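Local atomic coordinates of succinoglycan biosynthesis protein (Bacillus cereus ATCC 14579, PDB entry 2QGM), a protein that is probably a hydrolase of the erythromycin esterase family, with a role in succinoglycan biosynthesis suggested but not demonstrated. Residues N229-A234 with A262-T267; K53-S58 with I89-F94. All blocks are in the same frame, centred on the assembly; numbering follows the deposited sequence.

Interaction 1 (N229-A234 with A262-T267)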
loop_
_atom_site.group_PDB
_atom_site.type_symbol
_atom_site.label_atom_id
_atom_site.label_comp_id
_atom_site.label_asym_id
_atom_site.label_seq_id
_atom_site.Cartn_x
_atom_site.Cartn_y
_atom_site.Cartn_z
ATOM N N ASN A 229 -17.513 -14.475 18.260
ATOM C CA ASN A 229 -16.411 -15.321 18.711
ATOM C C ASN A 229 -15.069 -14.598 18.578
ATOM O O ASN A 229 -14.223 -14.674 19.472
ATOM C CB ASN A 229 -16.376 -16.624 17.901
ATOM C CG ASN A 229 -17.523 -17.563 18.243
ATOM O OD1 ASN A 229 -18.472 -17.182 18.931
ATOM N ND2 ASN A 229 -17.440 -18.797 17.756
ATOM N N ALA A 230 -14.878 -13.897 17.460
ATOM C CA ALA A 230 -13.628 -13.176 17.200
ATOM C C ALA A 230 -13.449 -12.018 18.163
ATOM O O ALA A 230 -12.350 -11.762 18.653
ATOM C CB ALA A 230 -13.611 -12.658 15.769
ATOM N N GLU A 231 -14.536 -11.302 18.417
ATOM C CA GLU A 231 -14.488 -10.174 19.332
ATOM C C GLU A 231 -14.161 -10.679 20.736
ATOM O O GLU A 231 -13.434 -10.027 21.483
ATOM C CB GLU A 231 -15.833 -9.441 19.314
ATOM C CG GLU A 231 -15.957 -8.322 20.335
ATOM C CD GLU A 231 -17.119 -7.395 20.044
ATOM O OE1 GLU A 231 -18.105 -7.845 19.421
ATOM O OE2 GLU A 231 -17.048 -6.213 20.447
ATOM N N ARG A 232 -14.692 -11.856 21.067
ATOM C CA ARG A 232 -14.492 -12.485 22.371
ATOM C C ARG A 232 -13.009 -12.731 22.639
ATOM O O ARG A 232 -12.486 -12.358 23.688
ATOM C CB ARG A 232 -15.248 -13.815 22.431
ATOM C CG ARG A 232 -15.306 -14.440 23.820
ATOM C CD ARG A 232 -15.817 -15.875 23.759
ATOM N NE ARG A 232 -16.927 -16.027 22.823
ATOM C CZ ARG A 232 -18.098 -15.409 22.931
ATOM N NH1 ARG A 232 -18.330 -14.590 23.946
ATOM N NH2 ARG A 232 -19.037 -15.598 22.013
ATOM N N VAL A 233 -12.332 -13.357 21.686
ATOM C CA VAL A 233 -10.910 -13.638 21.839
ATOM C C VAL A 233 -10.057 -12.371 21.887
ATOM O O VAL A 233 -9.101 -12.299 22.655
ATOM C CB VAL A 233 -10.392 -14.535 20.706
ATOM C CG1 VAL A 233 -8.919 -14.856 20.932
ATOM C CG2 VAL A 233 -11.213 -15.810 20.647
ATOM N N ALA A 234 -10.394 -11.377 21.069
ATOM C CA ALA A 234 -9.630 -10.129 21.062
ATOM C C ALA A 234 -9.734 -9.488 22.441
ATOM O O ALA A 234 -8.752 -8.968 22.962
ATOM C CB ALA A 234 -10.159 -9.177 19.987
ATOM N N ALA A 262 -6.975 -8.456 14.044
ATOM C CA ALA A 262 -7.137 -8.531 12.594
ATOM C C ALA A 262 -8.247 -9.521 12.257
ATOM O O ALA A 262 -8.986 -9.351 11.286
ATOM C CB ALA A 262 -5.827 -8.953 11.938
ATOM N N ILE A 263 -8.360 -10.558 13.072
ATOM C CA ILE A 263 -9.389 -11.561 12.874
ATOM C C ILE A 263 -10.753 -10.934 13.187
ATOM O O ILE A 263 -11.732 -11.180 12.480
ATOM C CB ILE A 263 -9.109 -12.787 13.759
ATOM C CG1 ILE A 263 -7.852 -13.492 13.229
ATOM C CG2 ILE A 263 -10.312 -13.726 13.771
ATOM C CD1 ILE A 263 -7.270 -14.557 14.140
ATOM N N GLU A 264 -10.814 -10.109 14.232
ATOM C CA GLU A 264 -12.067 -9.437 14.573
ATOM C C GLU A 264 -12.435 -8.495 13.428
ATOM O O GLU A 264 -13.580 -8.471 12.976
ATOM C CB GLU A 264 -11.933 -8.624 15.863
ATOM C CG GLU A 264 -13.241 -7.960 16.296
ATOM C CD GLU A 264 -13.074 -7.054 17.502
ATOM O OE1 GLU A 264 -12.345 -7.446 18.432
ATOM O OE2 GLU A 264 -13.677 -5.961 17.529
ATOM N N LYS A 265 -11.459 -7.720 12.956
ATOM C CA LYS A 265 -11.694 -6.791 11.852
ATOM C C LYS A 265 -12.262 -7.516 10.635
ATOM O O LYS A 265 -13.218 -7.057 10.024
ATOM C CB LYS A 265 -10.387 -6.084 11.451
ATOM C CG LYS A 265 -9.861 -5.082 12.468
ATOM C CD LYS A 265 -8.605 -4.392 11.942
ATOM C CE LYS A 265 -8.082 -3.328 12.900
ATOM N NZ LYS A 265 -7.662 -3.882 14.208
ATOM N N PHE A 266 -11.671 -8.653 10.286
ATOM C CA PHE A 266 -12.132 -9.425 9.139
ATOM C C PHE A 266 -13.612 -9.828 9.262
ATOM O O PHE A 266 -14.388 -9.661 8.323
ATOM C CB PHE A 266 -11.231 -10.660 8.965
ATOM C CG PHE A 266 -11.584 -11.519 7.778
ATOM C CD1 PHE A 266 -12.519 -12.545 7.890
ATOM C CD2 PHE A 266 -10.956 -11.317 6.547
ATOM C CE1 PHE A 266 -12.822 -13.363 6.792
ATOM C CE2 PHE A 266 -11.253 -12.125 5.452
ATOM C CZ PHE A 266 -12.187 -13.152 5.576
ATOM N N THR A 267 -14.001 -10.343 10.426
ATOM C CA THR A 267 -15.385 -10.768 10.652
ATOM C C THR A 267 -16.355 -9.592 10.764
ATOM O O THR A 267 -17.561 -9.749 10.559
ATOM C CB THR A 267 -15.499 -11.627 11.933
ATOM O OG1 THR A 267 -15.137 -10.840 13.073
ATOM C CG2 THR A 267 -14.584 -12.844 11.840
HETATM O O HOH W 1 -12.688 -7.235 21.084
#
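Ala230 and Glu264 mark the point where two nearly antiparallel helical segments come together, their CA atoms 4.8 Å apart. The short axes run at an angle of 157° to each other. The small methyl of Ala230 points toward the other helix and is met there by Glu264 CA and by the side chains of Ile263 and Thr267. Its CB lies 3.8 Å from Glu264 CA, with Ile263 CG2 and Thr267 OG1 also in van der Waals range. That hydroxyl is already engaged, since Thr267 OG1 donates to Glu264 O at 2.8 Å within its own helix.

Glu264 reaches over to helix 220-236 as well. With CG anti to its backbone N (chi1 -177°) and the chain extended beyond, it lies across the 229-234 helix, its carboxylate passing over the backbone of Glu231. Glu264 OE1 comes within 3.6 Å of Glu231 CA and closer still to the methyl of Ala234, 3.2 Å from Ala234 CB. The side chain of Glu231 runs obliquely to it, the carboxylate planes 34° apart, and OE2 of Glu231 stands 4.5 Å from OE2 of Glu264. This pairing of like charges would be expected to be mildly unfavourable. No direct hydrogen bond joins the segments; one water bridges them instead, donating both to Glu231 O and to Glu264 OE1.

The contact joins helix 220-236 to helix 253-269. Helix 195-203 borders the pair, Tyr202 touching both Val233 and Ile263. Beyond helix 253-269, helix 276-297 meets Ala262 and Lys265, and Tyr215 of helix 212-215 packs against Thr267 and, edge-to-face, Phe266.

Interaction 2 (K53-S58 with I89-F94)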
loop_
_atom_site.group_PDB
_atom_site.type_symbol
_atom_site.label_atom_id
_atom_site.label_comp_id
_atom_site.label_asym_id
_atom_site.label_seq_id
_atom_site.Cartn_x
_atom_site.Cartn_y
_atom_site.Cartn_z
ATOM N N LYS A 53 17.533 10.550 -11.860
ATOM C CA LYS A 53 18.539 10.022 -12.766
ATOM C C LYS A 53 18.467 8.536 -13.059
ATOM O O LYS A 53 18.883 8.090 -14.126
ATOM C CB LYS A 53 19.934 10.338 -12.224
ATOM C CG LYS A 53 20.198 9.699 -10.870
ATOM C CD LYS A 53 21.652 9.819 -10.451
ATOM C CE LYS A 53 21.874 9.134 -9.106
ATOM N NZ LYS A 53 23.305 9.119 -8.668
ATOM N N THR A 54 17.947 7.762 -12.115
ATOM C CA THR A 54 17.885 6.311 -12.288
ATOM C C THR A 54 16.809 5.732 -11.384
ATOM O O THR A 54 16.250 6.440 -10.550
ATOM C CB THR A 54 19.229 5.677 -11.888
ATOM O OG1 THR A 54 19.183 4.260 -12.086
ATOM C CG2 THR A 54 19.535 5.960 -10.418
ATOM N N ILE A 55 16.519 4.447 -11.564
ATOM C CA ILE A 55 15.542 3.743 -10.737
ATOM C C ILE A 55 16.303 2.718 -9.886
ATOM O O ILE A 55 15.733 2.103 -8.985
ATOM C CB ILE A 55 14.510 2.968 -11.590
ATOM C CG1 ILE A 55 15.221 1.949 -12.470
ATOM C CG2 ILE A 55 13.708 3.921 -12.463
ATOM C CD1 ILE A 55 14.273 1.087 -13.260
ATOM N N GLU A 56 17.591 2.544 -10.183
ATOM C CA GLU A 56 18.435 1.572 -9.486
ATOM C C GLU A 56 18.641 1.872 -8.011
ATOM O O GLU A 56 19.222 2.886 -7.647
ATOM C CB GLU A 56 19.796 1.454 -10.182
ATOM C CG GLU A 56 19.721 0.876 -11.584
ATOM C CD GLU A 56 18.923 -0.419 -11.637
ATOM O OE1 GLU A 56 19.260 -1.363 -10.888
ATOM O OE2 GLU A 56 17.955 -0.492 -12.430
ATOM N N PRO A 57 18.164 0.978 -7.131
ATOM C CA PRO A 57 18.322 1.198 -5.691
ATOM C C PRO A 57 19.778 1.258 -5.197
ATOM O O PRO A 57 20.072 1.909 -4.197
ATOM C CB PRO A 57 17.547 0.025 -5.083
ATOM C CG PRO A 57 16.474 -0.214 -6.085
ATOM C CD PRO A 57 17.237 -0.135 -7.391
ATOM N N SER A 58 20.685 0.593 -5.907
ATOM C CA SER A 58 22.089 0.564 -5.512
ATOM C C SER A 58 22.877 1.843 -5.796
ATOM O O SER A 58 23.954 2.049 -5.229
ATOM C CB SER A 58 22.793 -0.618 -6.175
ATOM O OG SER A 58 22.714 -0.538 -7.585
ATOM N N ILE A 89 8.116 1.041 -12.025
ATOM C CA ILE A 89 7.441 1.638 -10.878
ATOM C C ILE A 89 7.799 0.845 -9.612
ATOM O O ILE A 89 8.160 1.436 -8.601
ATOM C CB ILE A 89 5.917 1.695 -11.086
ATOM C CG1 ILE A 89 5.612 2.660 -12.234
ATOM C CG2 ILE A 89 5.224 2.160 -9.805
ATOM C CD1 ILE A 89 4.137 2.915 -12.483
ATOM N N PHE A 90 7.722 -0.485 -9.671
ATOM C CA PHE A 90 8.081 -1.295 -8.510
ATOM C C PHE A 90 9.542 -1.053 -8.107
ATOM O O PHE A 90 9.850 -0.885 -6.923
ATOM C CB PHE A 90 7.900 -2.798 -8.779
ATOM C CG PHE A 90 6.462 -3.244 -8.870
ATOM C CD1 PHE A 90 5.477 -2.639 -8.096
ATOM C CD2 PHE A 90 6.103 -4.303 -9.699
ATOM C CE1 PHE A 90 4.158 -3.084 -8.145
ATOM C CE2 PHE A 90 4.787 -4.756 -9.756
ATOM C CZ PHE A 90 3.811 -4.143 -8.976
ATOM N N THR A 91 10.446 -1.043 -9.084
ATOM C CA THR A 91 11.859 -0.840 -8.792
ATOM C C THR A 91 12.135 0.565 -8.259
ATOM O O THR A 91 12.935 0.729 -7.341
ATOM C CB THR A 91 12.723 -1.108 -10.040
ATOM O OG1 THR A 91 12.583 -2.483 -10.416
ATOM C CG2 THR A 91 14.192 -0.824 -9.746
HETATM N N MSE A 92 11.474 1.574 -8.821
HETATM C CA MSE A 92 11.680 2.938 -8.344
HETATM C C MSE A 92 11.146 3.068 -6.918
HETATM O O MSE A 92 11.696 3.806 -6.109
HETATM C CB MSE A 92 10.989 3.949 -9.263
HETATM C CG MSE A 92 11.063 5.417 -8.804
HETATM SE SE MSE A 92 12.874 6.128 -8.838
HETATM C CE MSE A 92 13.243 6.250 -6.963
ATOM N N LYS A 93 10.070 2.355 -6.604
ATOM C CA LYS A 93 9.523 2.398 -5.260
ATOM C C LYS A 93 10.499 1.754 -4.282
ATOM O O LYS A 93 10.617 2.183 -3.146
ATOM C CB LYS A 93 8.160 1.704 -5.201
ATOM C CG LYS A 93 7.054 2.545 -5.808
ATOM C CD LYS A 93 5.691 1.880 -5.750
ATOM C CE LYS A 93 5.194 1.753 -4.330
ATOM N NZ LYS A 93 3.836 1.153 -4.326
ATOM N N PHE A 94 11.191 0.718 -4.736
ATOM C CA PHE A 94 12.197 0.047 -3.925
ATOM C C PHE A 94 13.318 1.067 -3.656
ATOM O O PHE A 94 13.797 1.188 -2.529
ATOM C CB PHE A 94 12.688 -1.184 -4.706
ATOM C CG PHE A 94 13.892 -1.885 -4.126
ATOM C CD1 PHE A 94 14.337 -1.652 -2.823
ATOM C CD2 PHE A 94 14.580 -2.813 -4.914
ATOM C CE1 PHE A 94 15.455 -2.335 -2.321
ATOM C CE2 PHE A 94 15.689 -3.496 -4.421
ATOM C CZ PHE A 94 16.134 -3.262 -3.119
#
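Pro57, Ile55 and Thr91 supply most of the surface buried between the irregular segment 53-58 and the helical segment 89-94. Pro57 sits over one face of the Phe94 ring in a CH-pi contact: its CG is 3.7 Å from the ring centroid, 23° off the normal and offset toward the rim, where Phe94 CD2 is the closest atom at 3.4 Å. The adjoining ring carbon, CD, meets the methyl CG2 of Thr91 at 3.9 Å.

That methyl is shared. In Thr91 a chi1 of -63°, measured to OG1, puts CG2 anti to the backbone N and carries the methyl out to the loop, 3.4 Å from Ile55 O, while OG1 makes a weak hydrogen bond back to Ser87 O, one helical turn earlier. Ile55 crosses Thr91 at about a right angle, laying its CD1 4.0 Å from Thr91 CG2; its other branch, CG2, faces Met92 CB at 4.2 Å. Met92 is a selenomethionine whose chain bends about CB-CG and again about CG-SE, leaving SE 3.8 Å from Thr54 O. No hydrogen bond joins the segments; the contact rests on apolar packing and the CH-pi contact. The loop is shaped from within by an ST turn, Glu56 N donating to Thr54 OG1 at 3.0 Å and 167°.

The loop, which leads from strand 50-51 to helix 65-71, thus lies along helix 87-104. Further along that helix, Arg95 and Lys98 make weak hydrogen bonds to Glu56 O and Pro57 O respectively. Helix 143-157 meets Phe94 through Met148, and Met92 packs on Phe434 and Ile436 of strand 432-439 in the mixed sheet.

Interactions 1 and 2 lie on opposite sides of the chain's centre, their own centres 39 Å apart and their nearest atoms about 21 Å apart, so neither touches the other. In sequence they follow in series, 53-58 with 89-94 closing before 229-234 with 262-267 opens. Interaction 2 is the more central, about 17 Å between its centre and that of the chain against 23 Å for interaction 1, and it joins a loop to a helix lying on the mixed sheet. Interaction 1 instead joins two helices within a helical region. Both lack a direct hydrogen bond between their segments; in interaction 1 a water bridges the two.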